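Local coordinates for iron binding protein FbpA (Mannheimia haemolytica, PDB 1Q35) that binds ferric iron in the periplasm, probably as the solute-binding component of a bacterial iron-uptake system, at residues D178-K186 / Q209-I217; S197-D205 / A263-V271. All coordinates share one frame; numbering follows the deposited sequence.

Following the chain, helix 178-187 comes first and runs into strand 192-196, after which helix 198-205 and the short helix 210-214 follow in turn. Contact 1 closes the shorter loop, bringing 209-217 back onto 178-186 across 22 intervening residues. Contact 2 opens inside that loop, at 197-205, and closes beyond it, at 263-271, so the two contacts cross. Helix 198-205 touches both: M203 packs on W212 and the Y200 hydroxyl lies near the carbonyls of A213 and A216, while G201, K202 and D205 serve contact 2. Both contacts reach the same mixed sheet, and the iron-ligand tyrosines Y198 and Y199 lie on helix 198-205, which belongs to contact 2 and packs against contact 1.

Contact 1: residues D178-K186 / Q209-I217; sequences DRDQVKAIK and QKSWAEAAI. With FMT (formic acid), chain D.
The indole of W212 lies against the side chain of K183, whose CB sits over the six-membered ring, 3.8 Å from its centroid and 14° off the normal. This is a CH-pi contact, and the lysine methylenes continue it: CG reaches CE2, and K183 CD comes within 3.6 Å of W212 CZ2. With CG anti to the backbone N (chi1 -175°) and the chain extended beyond it, K183 spreads its apolar length over the indole before ending in the ammonium group. Q209 CA covers the other face. A broad flat ring suits this place because both faces are used. The local helix axes approach to 8.1 Å and cross at 68°.

Toward the C-terminal end the backbones stay close, and there alanines meet the helix. A215 CB packs 3.7 Å from K186 CB, and V182 CG1 touches both the W212 carbonyl and, at 3.8 Å, A216 CB. Helix 178-187 and the turn into strand 216-219 thus pack together in one lobe of the periplasmic binding-protein fold; V182 and I185 also reach Y106 of strand 96-108.

At the N-terminal end, water 1 joins the polar groups, accepting from R179 NH1 and donating to Q209 OE1. The arginine chain bends at chi3, bringing NE back to the bound formic acid, whose O2 lies in the guanidinium plane and accepts from R179 N and NE. D178 N holds O1, so three N-H groups hold this molecule, probably present as formate and from the crystallisation liquor. D178 is in turn fixed by a salt bridge to R103, and R179 lies beside Y199, an iron ligand in the loaded protein.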
ATOM      1  N   ASP A 178       2.646 -10.519  -0.883  1.00  8.70           N
ATOM      2  CA  ASP A 178       1.382 -10.584  -1.611  1.00  8.56           C
ATOM      3  C   ASP A 178       1.473 -11.476  -2.857  1.00  8.46           C
ATOM      4  O   ASP A 178       0.567 -12.271  -3.119  1.00  8.61           O
ATOM      5  CB  ASP A 178       0.916  -9.186  -2.028  1.00  8.45           C
ATOM      6  CG  ASP A 178       0.329  -8.377  -0.892  1.00  8.44           C
ATOM      7  OD1 ASP A 178       0.209  -8.873   0.248  1.00  9.45           O
ATOM      8  OD2 ASP A 178      -0.047  -7.208  -1.104  1.00  8.27           O
ATOM      9  N   ARG A 179       2.551 -11.339  -3.630  1.00  8.57           N
ATOM     10  CA  ARG A 179       2.710 -12.155  -4.842  1.00  8.89           C
ATOM     11  C   ARG A 179       2.785 -13.640  -4.508  1.00  9.10           C
ATOM     12  O   ARG A 179       2.247 -14.472  -5.238  1.00  9.19           O
ATOM     13  CB  ARG A 179       3.939 -11.732  -5.639  1.00  9.18           C
ATOM     14  CG  ARG A 179       3.811 -10.345  -6.259  1.00  9.98           C
ATOM     15  CD  ARG A 179       5.117  -9.786  -6.772  1.00 10.44           C
ATOM     16  NE  ARG A 179       6.067  -9.583  -5.681  1.00 10.98           N
ATOM     17  CZ  ARG A 179       7.370  -9.374  -5.834  1.00 12.12           C
ATOM     18  NH1 ARG A 179       7.912  -9.320  -7.041  1.00 13.05           N
ATOM     19  NH2 ARG A 179       8.135  -9.222  -4.763  1.00 13.23           N
ATOM     20  N   ASP A 180       3.429 -13.969  -3.395  1.00  9.25           N
ATOM     21  CA  ASP A 180       3.575 -15.356  -2.977  1.00  9.88           C
ATOM     22  C   ASP A 180       2.227 -16.037  -2.751  1.00  9.79           C
ATOM     23  O   ASP A 180       2.099 -17.239  -2.981  1.00  9.74           O
ATOM     24  CB  ASP A 180       4.371 -15.460  -1.671  0.65 10.51           C
ATOM     25  CG  ASP A 180       5.845 -15.194  -1.853  0.65 11.76           C
ATOM     26  OD1 ASP A 180       6.407 -15.588  -2.892  0.65 13.80           O
ATOM     27  OD2 ASP A 180       6.524 -14.606  -0.990  0.65 13.11           O
ATOM     28  N   GLN A 181       1.217 -15.291  -2.304  1.00  9.36           N
ATOM     29  CA  GLN A 181      -0.097 -15.892  -2.088  1.00  9.43           C
ATOM     30  C   GLN A 181      -0.736 -16.278  -3.414  1.00  9.20           C
ATOM     31  O   GLN A 181      -1.469 -17.267  -3.487  1.00  9.83           O
ATOM     32  CB  GLN A 181      -1.058 -14.977  -1.318  1.00  9.28           C
ATOM     33  CG  GLN A 181      -0.473 -14.201  -0.153  1.00  9.81           C
ATOM     34  CD  GLN A 181       0.251 -15.079   0.843  1.00 11.36           C
ATOM     35  OE1 GLN A 181      -0.285 -16.086   1.291  1.00 13.18           O
ATOM     36  NE2 GLN A 181       1.465 -14.686   1.204  1.00 10.50           N
ATOM     37  N   VAL A 182      -0.485 -15.487  -4.450  1.00  9.04           N
ATOM     38  CA  VAL A 182      -1.005 -15.784  -5.784  1.00  9.24           C
ATOM     39  C   VAL A 182      -0.252 -16.969  -6.415  1.00  9.61           C
ATOM     40  O   VAL A 182      -0.848 -17.789  -7.112  1.00  9.76           O
ATOM     41  CB  VAL A 182      -1.009 -14.530  -6.688  1.00  9.02           C
ATOM     42  CG1 VAL A 182      -1.577 -14.866  -8.055  1.00  9.30           C
ATOM     43  CG2 VAL A 182      -1.826 -13.411  -6.015  1.00  9.12           C
ATOM     44  N   LYS A 183       1.046 -17.092  -6.149  1.00 10.03           N
ATOM     45  CA  LYS A 183       1.774 -18.306  -6.513  1.00 10.67           C
ATOM     46  C   LYS A 183       1.110 -19.522  -5.877  1.00 10.71           C
ATOM     47  O   LYS A 183       0.966 -20.564  -6.517  1.00 10.82           O
ATOM     48  CB  LYS A 183       3.232 -18.209  -6.063  1.00 11.14           C
ATOM     49  CG  LYS A 183       4.111 -19.380  -6.499  1.00 13.07           C
ATOM     50  CD  LYS A 183       5.523 -19.252  -5.952  1.00 15.83           C
ATOM     51  CE  LYS A 183       6.480 -20.235  -6.614  1.00 18.14           C
ATOM     52  NZ  LYS A 183       7.755 -20.366  -5.853  1.00 20.46           N
ATOM     53  N   ALA A 184       0.696 -19.389  -4.622  1.00 10.53           N
ATOM     54  CA  ALA A 184       0.052 -20.484  -3.912  1.00 10.71           C
ATOM     55  C   ALA A 184      -1.304 -20.826  -4.527  1.00 10.18           C
ATOM     56  O   ALA A 184      -1.681 -21.989  -4.557  1.00 10.66           O
ATOM     57  CB  ALA A 184      -0.089 -20.152  -2.436  1.00 10.90           C
ATOM     58  N   ILE A 185      -2.038 -19.829  -5.023  1.00  9.98           N
ATOM     59  CA  ILE A 185      -3.270 -20.087  -5.768  1.00 10.48           C
ATOM     60  C   ILE A 185      -2.946 -20.908  -7.019  1.00 10.55           C
ATOM     61  O   ILE A 185      -3.610 -21.907  -7.319  1.00 10.60           O
ATOM     62  CB  ILE A 185      -3.992 -18.765  -6.146  1.00 10.48           C
ATOM     63  CG1 ILE A 185      -4.553 -18.079  -4.894  1.00 10.28           C
ATOM     64  CG2 ILE A 185      -5.106 -19.054  -7.153  1.00 10.70           C
ATOM     65  CD1 ILE A 185      -5.142 -16.695  -5.145  1.00 10.87           C
ATOM     66  N   LYS A 186      -1.926 -20.495  -7.755  1.00 10.88           N
ATOM     67  CA  LYS A 186      -1.532 -21.218  -8.961  1.00 11.82           C
ATOM     68  C   LYS A 186      -1.214 -22.685  -8.645  1.00 11.95           C
ATOM     69  O   LYS A 186      -1.626 -23.584  -9.385  1.00 11.98           O
ATOM     70  CB  LYS A 186      -0.334 -20.534  -9.622  1.00 12.64           C
ATOM     71  CG  LYS A 186       0.169 -21.216 -10.884  1.00 14.99           C
ATOM     72  CD  LYS A 186       1.534 -21.824 -10.684  1.00 18.29           C
ATOM     73  CE  LYS A 186       2.148 -22.249 -12.005  1.00 19.32           C
ATOM     74  NZ  LYS A 186       3.224 -23.250 -11.786  1.00 21.15           N
ATOM     75  N   GLN A 209       6.645 -14.852 -13.340  1.00 15.99           N
ATOM     76  CA  GLN A 209       5.453 -14.757 -12.479  1.00 14.88           C
ATOM     77  C   GLN A 209       4.124 -14.660 -13.226  1.00 14.27           C
ATOM     78  O   GLN A 209       3.061 -14.735 -12.611  1.00 13.62           O
ATOM     79  CB  GLN A 209       5.577 -13.548 -11.551  1.00 14.53           C
ATOM     80  CG  GLN A 209       6.813 -13.569 -10.661  1.00 14.82           C
ATOM     81  CD  GLN A 209       6.943 -12.313  -9.816  1.00 14.77           C
ATOM     82  OE1 GLN A 209       6.174 -11.364  -9.980  1.00 14.08           O
ATOM     83  NE2 GLN A 209       7.926 -12.298  -8.923  1.00 15.71           N
ATOM     84  N   LYS A 210       4.164 -14.513 -14.545  1.00 14.05           N
ATOM     85  CA  LYS A 210       2.944 -14.301 -15.316  1.00 14.33           C
ATOM     86  C   LYS A 210       1.979 -15.482 -15.167  1.00 13.52           C
ATOM     87  O   LYS A 210       0.771 -15.290 -15.124  1.00 12.92           O
ATOM     88  CB  LYS A 210       3.293 -14.059 -16.784  1.00 15.37           C
ATOM     89  CG  LYS A 210       2.141 -13.698 -17.701  1.00 17.99           C
ATOM     90  CD  LYS A 210       2.404 -14.131 -19.150  1.00 20.67           C
ATOM     91  CE  LYS A 210       3.833 -13.891 -19.625  1.00 22.11           C
ATOM     92  NZ  LYS A 210       4.647 -15.144 -19.597  1.00 23.26           N
ATOM     93  N   SER A 211       2.514 -16.694 -15.058  1.00 12.86           N
ATOM     94  CA  SER A 211       1.683 -17.885 -14.866  1.00 12.84           C
ATOM     95  C   SER A 211       0.938 -17.861 -13.529  1.00 12.14           C
ATOM     96  O   SER A 211      -0.142 -18.444 -13.410  1.00 12.18           O
ATOM     97  CB  SER A 211       2.516 -19.172 -14.979  1.00 13.22           C
ATOM     98  OG  SER A 211       3.441 -19.300 -13.918  1.00 14.74           O
ATOM     99  N   TRP A 212       1.510 -17.190 -12.532  1.00 11.58           N
ATOM    100  CA  TRP A 212       0.836 -17.029 -11.245  1.00 11.42           C
ATOM    101  C   TRP A 212      -0.424 -16.184 -11.433  1.00 11.02           C
ATOM    102  O   TRP A 212      -1.516 -16.580 -11.028  1.00 11.15           O
ATOM    103  CB  TRP A 212       1.735 -16.374 -10.190  1.00 11.57           C
ATOM    104  CG  TRP A 212       3.111 -16.955 -10.011  1.00 12.30           C
ATOM    105  CD1 TRP A 212       3.646 -18.065 -10.618  1.00 12.97           C
ATOM    106  CD2 TRP A 212       4.131 -16.436  -9.160  1.00 13.43           C
ATOM    107  NE1 TRP A 212       4.939 -18.250 -10.195  1.00 13.94           N
ATOM    108  CE2 TRP A 212       5.263 -17.267  -9.299  1.00 13.92           C
ATOM    109  CE3 TRP A 212       4.207 -15.343  -8.289  1.00 14.15           C
ATOM    110  CZ2 TRP A 212       6.449 -17.044  -8.596  1.00 14.88           C
ATOM    111  CZ3 TRP A 212       5.382 -15.121  -7.592  1.00 14.73           C
ATOM    112  CH2 TRP A 212       6.488 -15.968  -7.749  1.00 15.28           C
ATOM    113  N   ALA A 213      -0.261 -15.022 -12.063  1.00 10.73           N
ATOM    114  CA  ALA A 213      -1.386 -14.131 -12.325  1.00 10.68           C
ATOM    115  C   ALA A 213      -2.427 -14.784 -13.225  1.00 10.71           C
ATOM    116  O   ALA A 213      -3.615 -14.621 -13.001  1.00 10.57           O
ATOM    117  CB  ALA A 213      -0.902 -12.828 -12.935  1.00 10.84           C
ATOM    118  N   GLU A 214      -1.979 -15.528 -14.237  1.00 11.04           N
ATOM    119  CA  GLU A 214      -2.892 -16.173 -15.177  1.00 11.57           C
ATOM    120  C   GLU A 214      -3.784 -17.223 -14.517  1.00 10.98           C
ATOM    121  O   GLU A 214      -4.865 -17.512 -15.021  1.00 11.45           O
ATOM    122  CB  GLU A 214      -2.112 -16.792 -16.345  1.00 12.18           C
ATOM    123  CG  GLU A 214      -1.540 -15.746 -17.291  1.00 14.86           C
ATOM    124  CD  GLU A 214      -0.512 -16.287 -18.270  1.00 17.75           C
ATOM    125  OE1 GLU A 214      -0.251 -15.587 -19.267  1.00 20.65           O
ATOM    126  OE2 GLU A 214       0.043 -17.386 -18.052  1.00 19.06           O
ATOM    127  N   ALA A 215      -3.333 -17.776 -13.394  1.00 10.22           N
ATOM    128  CA  ALA A 215      -4.112 -18.743 -12.627  1.00 10.03           C
ATOM    129  C   ALA A 215      -5.106 -18.098 -11.660  1.00  9.73           C
ATOM    130  O   ALA A 215      -5.834 -18.803 -10.979  1.00  9.95           O
ATOM    131  CB  ALA A 215      -3.184 -19.653 -11.862  1.00 10.47           C
ATOM    132  N   ALA A 216      -5.131 -16.766 -11.602  1.00  9.49           N
ATOM    133  CA  ALA A 216      -5.941 -16.050 -10.624  1.00  9.41           C
ATOM    134  C   ALA A 216      -6.781 -14.968 -11.286  1.00  9.23           C
ATOM    135  O   ALA A 216      -6.492 -14.526 -12.398  1.00  9.66           O
ATOM    136  CB  ALA A 216      -5.047 -15.441  -9.542  1.00  9.47           C
ATOM    137  N   ILE A 217      -7.821 -14.551 -10.573  1.00  9.18           N
ATOM    138  CA  ILE A 217      -8.692 -13.462 -10.981  1.00  9.18           C
ATOM    139  C   ILE A 217      -8.589 -12.365  -9.924  1.00  8.70           C
ATOM    140  O   ILE A 217      -8.624 -12.642  -8.725  1.00  8.48           O
ATOM    141  CB  ILE A 217     -10.144 -13.960 -11.111  1.00  9.75           C
ATOM    142  CG1 ILE A 217     -10.259 -14.936 -12.290  1.00 11.04           C
ATOM    143  CG2 ILE A 217     -11.110 -12.783 -11.283  1.00 10.31           C
ATOM    144  CD1 ILE A 217     -11.516 -15.769 -12.261  1.00 12.64           C
TER
HETATM  145  C   FMT D1002       5.022  -8.495  -2.528  1.00 10.83           C
HETATM  146  O1  FMT D1002       4.388  -8.328  -1.382  1.00 11.36           O
HETATM  147  O2  FMT D1002       4.812  -9.513  -3.174  1.00 10.90           O
HETATM  148  O   HOH W   1       6.732  -8.695  -9.564  1.00 13.99           O

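Contact 2: residues S197-D205 / A263-V271. With FMT (formic acid), chain C.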
ATOM      1  N   SER A 197      -3.398  -4.583  -5.490  1.00  7.52           N
ATOM      2  CA  SER A 197      -3.802  -4.661  -6.886  1.00  7.83           C
ATOM      3  C   SER A 197      -2.637  -4.591  -7.867  1.00  7.71           C
ATOM      4  O   SER A 197      -2.573  -5.354  -8.822  1.00  7.95           O
ATOM      5  CB  SER A 197      -4.786  -3.529  -7.189  1.00  7.53           C
ATOM      6  OG  SER A 197      -4.254  -2.260  -6.809  1.00  8.04           O
ATOM      7  N   TYR A 198      -1.720  -3.663  -7.638  1.00  7.68           N
ATOM      8  CA  TYR A 198      -0.640  -3.412  -8.594  1.00  7.81           C
ATOM      9  C   TYR A 198       0.243  -4.644  -8.791  1.00  7.92           C
ATOM     10  O   TYR A 198       0.816  -4.828  -9.860  1.00  8.12           O
ATOM     11  CB  TYR A 198       0.198  -2.174  -8.204  1.00  7.90           C
ATOM     12  CG  TYR A 198       0.768  -2.226  -6.811  1.00  8.10           C
ATOM     13  CD1 TYR A 198       0.027  -1.759  -5.730  1.00  8.14           C
ATOM     14  CD2 TYR A 198       2.019  -2.769  -6.558  1.00  8.54           C
ATOM     15  CE1 TYR A 198       0.509  -1.825  -4.451  1.00  8.63           C
ATOM     16  CE2 TYR A 198       2.521  -2.836  -5.266  1.00  8.89           C
ATOM     17  CZ  TYR A 198       1.747  -2.364  -4.214  1.00  8.67           C
ATOM     18  OH  TYR A 198       2.181  -2.434  -2.913  1.00  9.32           O
ATOM     19  N   TYR A 199       0.333  -5.501  -7.783  1.00  7.95           N
ATOM     20  CA  TYR A 199       1.119  -6.726  -7.919  1.00  8.25           C
ATOM     21  C   TYR A 199       0.609  -7.643  -9.036  1.00  8.30           C
ATOM     22  O   TYR A 199       1.394  -8.383  -9.618  1.00  8.59           O
ATOM     23  CB  TYR A 199       1.185  -7.501  -6.595  1.00  8.29           C
ATOM     24  CG  TYR A 199       2.067  -6.848  -5.556  1.00  8.61           C
ATOM     25  CD1 TYR A 199       1.565  -6.497  -4.306  1.00  8.70           C
ATOM     26  CD2 TYR A 199       3.406  -6.582  -5.815  1.00  9.70           C
ATOM     27  CE1 TYR A 199       2.367  -5.892  -3.350  1.00  9.95           C
ATOM     28  CE2 TYR A 199       4.213  -5.973  -4.864  1.00 10.51           C
ATOM     29  CZ  TYR A 199       3.686  -5.640  -3.633  1.00 10.51           C
ATOM     30  OH  TYR A 199       4.471  -5.040  -2.675  1.00 11.61           O
ATOM     31  N   TYR A 200      -0.688  -7.613  -9.333  1.00  8.44           N
ATOM     32  CA  TYR A 200      -1.227  -8.412 -10.434  1.00  8.69           C
ATOM     33  C   TYR A 200      -0.589  -7.994 -11.759  1.00  8.84           C
ATOM     34  O   TYR A 200      -0.179  -8.841 -12.556  1.00  9.45           O
ATOM     35  CB  TYR A 200      -2.744  -8.286 -10.488  1.00  8.80           C
ATOM     36  CG  TYR A 200      -3.425  -9.365 -11.293  1.00  9.06           C
ATOM     37  CD1 TYR A 200      -4.005  -9.083 -12.518  1.00 11.02           C
ATOM     38  CD2 TYR A 200      -3.512 -10.670 -10.818  1.00  8.60           C
ATOM     39  CE1 TYR A 200      -4.641 -10.071 -13.262  1.00 11.34           C
ATOM     40  CE2 TYR A 200      -4.152 -11.664 -11.555  1.00  9.18           C
ATOM     41  CZ  TYR A 200      -4.716 -11.356 -12.771  1.00 10.11           C
ATOM     42  OH  TYR A 200      -5.350 -12.333 -13.511  1.00 11.65           O
ATOM     43  N   GLY A 201      -0.484  -6.687 -11.989  1.00  8.94           N
ATOM     44  CA  GLY A 201       0.178  -6.172 -13.176  1.00  9.25           C
ATOM     45  C   GLY A 201       1.673  -6.445 -13.195  1.00  9.36           C
ATOM     46  O   GLY A 201       2.234  -6.799 -14.234  1.00  9.69           O
ATOM     47  N   LYS A 202       2.328  -6.291 -12.052  1.00  9.31           N
ATOM     48  CA  LYS A 202       3.747  -6.620 -11.955  1.00  9.52           C
ATOM     49  C   LYS A 202       4.001  -8.083 -12.324  1.00  9.77           C
ATOM     50  O   LYS A 202       4.953  -8.384 -13.036  1.00 10.53           O
ATOM     51  CB  LYS A 202       4.284  -6.342 -10.552  1.00  9.57           C
ATOM     52  CG  LYS A 202       4.342  -4.864 -10.167  1.00  9.84           C
ATOM     53  CD  LYS A 202       5.187  -4.016 -11.116  1.00 10.66           C
ATOM     54  CE  LYS A 202       6.645  -4.455 -11.162  1.00 11.09           C
ATOM     55  NZ  LYS A 202       7.417  -3.770 -12.232  1.00 12.18           N
ATOM     56  N   MET A 203       3.158  -8.992 -11.844  1.00  9.66           N
ATOM     57  CA  MET A 203       3.323 -10.419 -12.143  1.00  9.84           C
ATOM     58  C   MET A 203       3.105 -10.691 -13.629  1.00 10.20           C
ATOM     59  O   MET A 203       3.868 -11.435 -14.246  1.00 10.54           O
ATOM     60  CB  MET A 203       2.383 -11.274 -11.290  1.00  9.78           C
ATOM     61  CG  MET A 203       2.804 -11.352  -9.833  1.00  9.93           C
ATOM     62  SD  MET A 203       1.773 -12.432  -8.818  1.00  9.89           S
ATOM     63  CE  MET A 203       0.228 -11.511  -8.768  1.00 10.88           C
ATOM     64  N   LEU A 204       2.088 -10.071 -14.217  1.00 10.70           N
ATOM     65  CA  LEU A 204       1.813 -10.249 -15.643  1.00 11.64           C
ATOM     66  C   LEU A 204       2.982  -9.792 -16.521  1.00 12.41           C
ATOM     67  O   LEU A 204       3.222 -10.377 -17.579  1.00 13.23           O
ATOM     68  CB  LEU A 204       0.539  -9.509 -16.050  1.00 11.82           C
ATOM     69  CG  LEU A 204      -0.775 -10.149 -15.595  1.00 11.80           C
ATOM     70  CD1 LEU A 204      -1.946  -9.196 -15.792  1.00 12.41           C
ATOM     71  CD2 LEU A 204      -1.015 -11.466 -16.336  1.00 12.47           C
ATOM     72  N   ASP A 205       3.707  -8.765 -16.075  1.00 13.13           N
ATOM     73  CA  ASP A 205       4.842  -8.209 -16.821  1.00 13.90           C
ATOM     74  C   ASP A 205       6.124  -9.032 -16.668  1.00 14.97           C
ATOM     75  O   ASP A 205       7.093  -8.803 -17.392  1.00 15.62           O
ATOM     76  CB  ASP A 205       5.149  -6.778 -16.349  1.00 13.68           C
ATOM     77  CG  ASP A 205       4.240  -5.727 -16.955  1.00 13.67           C
ATOM     78  OD1 ASP A 205       3.412  -6.020 -17.849  1.00 14.26           O
ATOM     79  OD2 ASP A 205       4.313  -4.533 -16.585  1.00 13.95           O
ATOM     80  N   ALA A 263       1.901   4.682 -13.285  1.00 10.40           N
ATOM     81  CA  ALA A 263       0.806   3.981 -13.956  1.00 10.65           C
ATOM     82  C   ALA A 263       1.320   2.819 -14.803  1.00 11.04           C
ATOM     83  O   ALA A 263       0.848   1.693 -14.670  1.00 10.99           O
ATOM     84  CB  ALA A 263       0.015   4.943 -14.824  1.00 11.06           C
ATOM     85  N   GLU A 264       2.307   3.094 -15.649  1.00 11.38           N
ATOM     86  CA  GLU A 264       2.697   2.157 -16.703  1.00 11.90           C
ATOM     87  C   GLU A 264       3.678   1.106 -16.232  1.00 11.72           C
ATOM     88  O   GLU A 264       3.616  -0.040 -16.679  1.00 12.53           O
ATOM     89  CB  GLU A 264       3.304   2.908 -17.890  1.00 12.24           C
ATOM     90  CG  GLU A 264       2.325   3.823 -18.608  1.00 13.79           C
ATOM     91  CD  GLU A 264       1.187   3.080 -19.289  1.00 15.51           C
ATOM     92  OE1 GLU A 264       0.116   3.690 -19.459  1.00 17.80           O
ATOM     93  OE2 GLU A 264       1.361   1.900 -19.657  1.00 16.73           O
ATOM     94  N   LEU A 265       4.593   1.486 -15.345  1.00 11.61           N
ATOM     95  CA  LEU A 265       5.603   0.571 -14.824  1.00 11.63           C
ATOM     96  C   LEU A 265       5.147  -0.169 -13.572  1.00 11.11           C
ATOM     97  O   LEU A 265       5.446  -1.347 -13.406  1.00 11.77           O
ATOM     98  CB  LEU A 265       6.905   1.312 -14.514  1.00 11.85           C
ATOM     99  CG  LEU A 265       7.576   2.055 -15.669  1.00 13.50           C
ATOM    100  CD1 LEU A 265       8.898   2.656 -15.210  1.00 14.06           C
ATOM    101  CD2 LEU A 265       7.790   1.146 -16.873  1.00 14.72           C
ATOM    102  N   ASN A 266       4.454   0.524 -12.677  1.00 10.50           N
ATOM    103  CA  ASN A 266       4.055  -0.078 -11.410  1.00 10.11           C
ATOM    104  C   ASN A 266       2.627  -0.617 -11.392  1.00  9.33           C
ATOM    105  O   ASN A 266       2.287  -1.359 -10.481  1.00  9.89           O
ATOM    106  CB  ASN A 266       4.195   0.919 -10.258  1.00 10.18           C
ATOM    107  CG  ASN A 266       5.635   1.183  -9.860  1.00 10.38           C
ATOM    108  OD1 ASN A 266       6.583   0.791 -10.546  1.00 11.13           O
ATOM    109  ND2 ASN A 266       5.802   1.871  -8.732  1.00 10.26           N
ATOM    110  N   HIS A 267       1.793  -0.223 -12.354  1.00  8.83           N
ATOM    111  CA  HIS A 267       0.379  -0.629 -12.379  1.00  8.84           C
ATOM    112  C   HIS A 267      -0.398  -0.146 -11.159  1.00  8.54           C
ATOM    113  O   HIS A 267      -1.327  -0.808 -10.696  1.00  8.98           O
ATOM    114  CB  HIS A 267       0.258  -2.137 -12.594  1.00  8.94           C
ATOM    115  CG  HIS A 267       0.851  -2.564 -13.890  1.00  9.30           C
ATOM    116  ND1 HIS A 267       0.250  -2.285 -15.097  1.00 10.21           N
ATOM    117  CD2 HIS A 267       2.026  -3.168 -14.177  1.00 10.06           C
ATOM    118  CE1 HIS A 267       1.015  -2.738 -16.073  1.00 10.34           C
ATOM    119  NE2 HIS A 267       2.096  -3.279 -15.543  1.00 10.18           N
ATOM    120  N   GLU A 268      -0.014   1.036 -10.672  1.00  8.66           N
ATOM    121  CA  GLU A 268      -0.712   1.715  -9.593  1.00  8.61           C
ATOM    122  C   GLU A 268      -1.647   2.764 -10.171  1.00  8.60           C
ATOM    123  O   GLU A 268      -1.602   3.074 -11.361  1.00  9.12           O
ATOM    124  CB  GLU A 268       0.289   2.365  -8.639  1.00  8.81           C
ATOM    125  CG  GLU A 268       1.098   1.362  -7.846  1.00  8.55           C
ATOM    126  CD  GLU A 268       2.063   2.036  -6.907  1.00  8.86           C
ATOM    127  OE1 GLU A 268       1.659   2.369  -5.768  1.00  8.93           O
ATOM    128  OE2 GLU A 268       3.221   2.241  -7.315  1.00  9.95           O
ATOM    129  N   TYR A 269      -2.519   3.294  -9.325  1.00  8.77           N
ATOM    130  CA  TYR A 269      -3.410   4.371  -9.729  1.00  9.16           C
ATOM    131  C   TYR A 269      -2.731   5.711  -9.445  1.00  9.81           C
ATOM    132  O   TYR A 269      -2.440   6.012  -8.295  1.00  9.79           O
ATOM    133  CB  TYR A 269      -4.740   4.285  -8.975  1.00  9.22           C
ATOM    134  CG  TYR A 269      -5.489   3.000  -9.262  1.00  9.29           C
ATOM    135  CD1 TYR A 269      -5.546   1.970  -8.331  1.00  9.86           C
ATOM    136  CD2 TYR A 269      -6.133   2.812 -10.488  1.00  9.66           C
ATOM    137  CE1 TYR A 269      -6.225   0.779  -8.610  1.00  9.72           C
ATOM    138  CE2 TYR A 269      -6.815   1.629 -10.774  1.00 10.49           C
ATOM    139  CZ  TYR A 269      -6.854   0.620  -9.834  1.00 10.20           C
ATOM    140  OH  TYR A 269      -7.518  -0.558 -10.105  1.00 11.28           O
ATOM    141  N   PRO A 270      -2.453   6.524 -10.465  1.00 10.37           N
ATOM    142  CA  PRO A 270      -1.902   7.860 -10.203  1.00 10.98           C
ATOM    143  C   PRO A 270      -2.850   8.683  -9.347  1.00 11.38           C
ATOM    144  O   PRO A 270      -4.062   8.509  -9.438  1.00 11.47           O
ATOM    145  CB  PRO A 270      -1.786   8.487 -11.598  1.00 11.35           C
ATOM    146  CG  PRO A 270      -1.825   7.369 -12.540  1.00 11.60           C
ATOM    147  CD  PRO A 270      -2.618   6.269 -11.906  1.00 10.63           C
ATOM    148  N   VAL A 271      -2.309   9.565  -8.511  1.00 11.69           N
ATOM    149  CA  VAL A 271      -3.149  10.573  -7.855  1.00 12.28           C
ATOM    150  C   VAL A 271      -3.476  11.739  -8.796  1.00 13.06           C
ATOM    151  O   VAL A 271      -4.515  12.379  -8.651  1.00 13.54           O
ATOM    152  CB  VAL A 271      -2.535  11.123  -6.540  1.00 12.37           C
ATOM    153  CG1 VAL A 271      -2.395  10.009  -5.508  1.00 12.36           C
ATOM    154  CG2 VAL A 271      -1.202  11.832  -6.776  1.00 12.03           C
TER
HETATM  155  C   FMT C1001       5.569  -1.482  -2.644  1.00 10.81           C
HETATM  156  O1  FMT C1001       6.683  -0.792  -2.833  1.00 10.75           O
HETATM  157  O2  FMT C1001       4.530  -1.080  -3.135  1.00 11.13           O
HETATM  158  O   HOH W   2      -3.403  -0.752  -8.915  1.00 10.60           O
HETATM  159  O   HOH W   3       8.108  -1.135 -11.656  1.00 12.76           O
HETATM  160  O   HOH W   4       6.164  -3.638 -14.751  1.00 20.00           O
HETATM  161  O   HOH W   5       4.938  -2.186 -17.707  1.00 22.77           O
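H267 points NE2 at D205 OD2, 2.8 Å away and nearly straight at 167°. The carboxylate oxygen lies in the imidazole plane but is met from above its own plane, the two groups being turned 60° apart. The ring lies on G201, whose CA is 4.0 Å from the H267 ring centroid in a CH-pi contact; G201, with no side chain, lets the imidazole lie directly on the helix backbone. The other ring nitrogen, ND1, bonds to S278 OG, so both are engaged.

K202 folds at chi2 and chi3, carrying NZ to a weak bond with L265 O. Water 4 links this ammonium to D205 OD2 and L265 O.

H267 leaves helix 256-266 with positive phi, and the chain then enters strand 269-270. This turn joins helix and sheet beside the iron site of a periplasmic binding protein, where Y142, Y198 and Y199 bind iron in the loaded protein; none is bound here. The backbones approach closely at Y198 and H267, leaving Y198 CB 3.2 Å from both N266 O and H267 O. With CG between the backbone N and carbonyl carbon (chi1 55°), the Y198 ring runs alongside E268. N266 ND2, also bonded to L14 O, holds E268 OE2, which R10 salt-bridges; E268 OE1 pairs with R101 and T99 OG1. The Y198 hydroxyl, bonded to N196, makes a weak bond to a formic acid molecule.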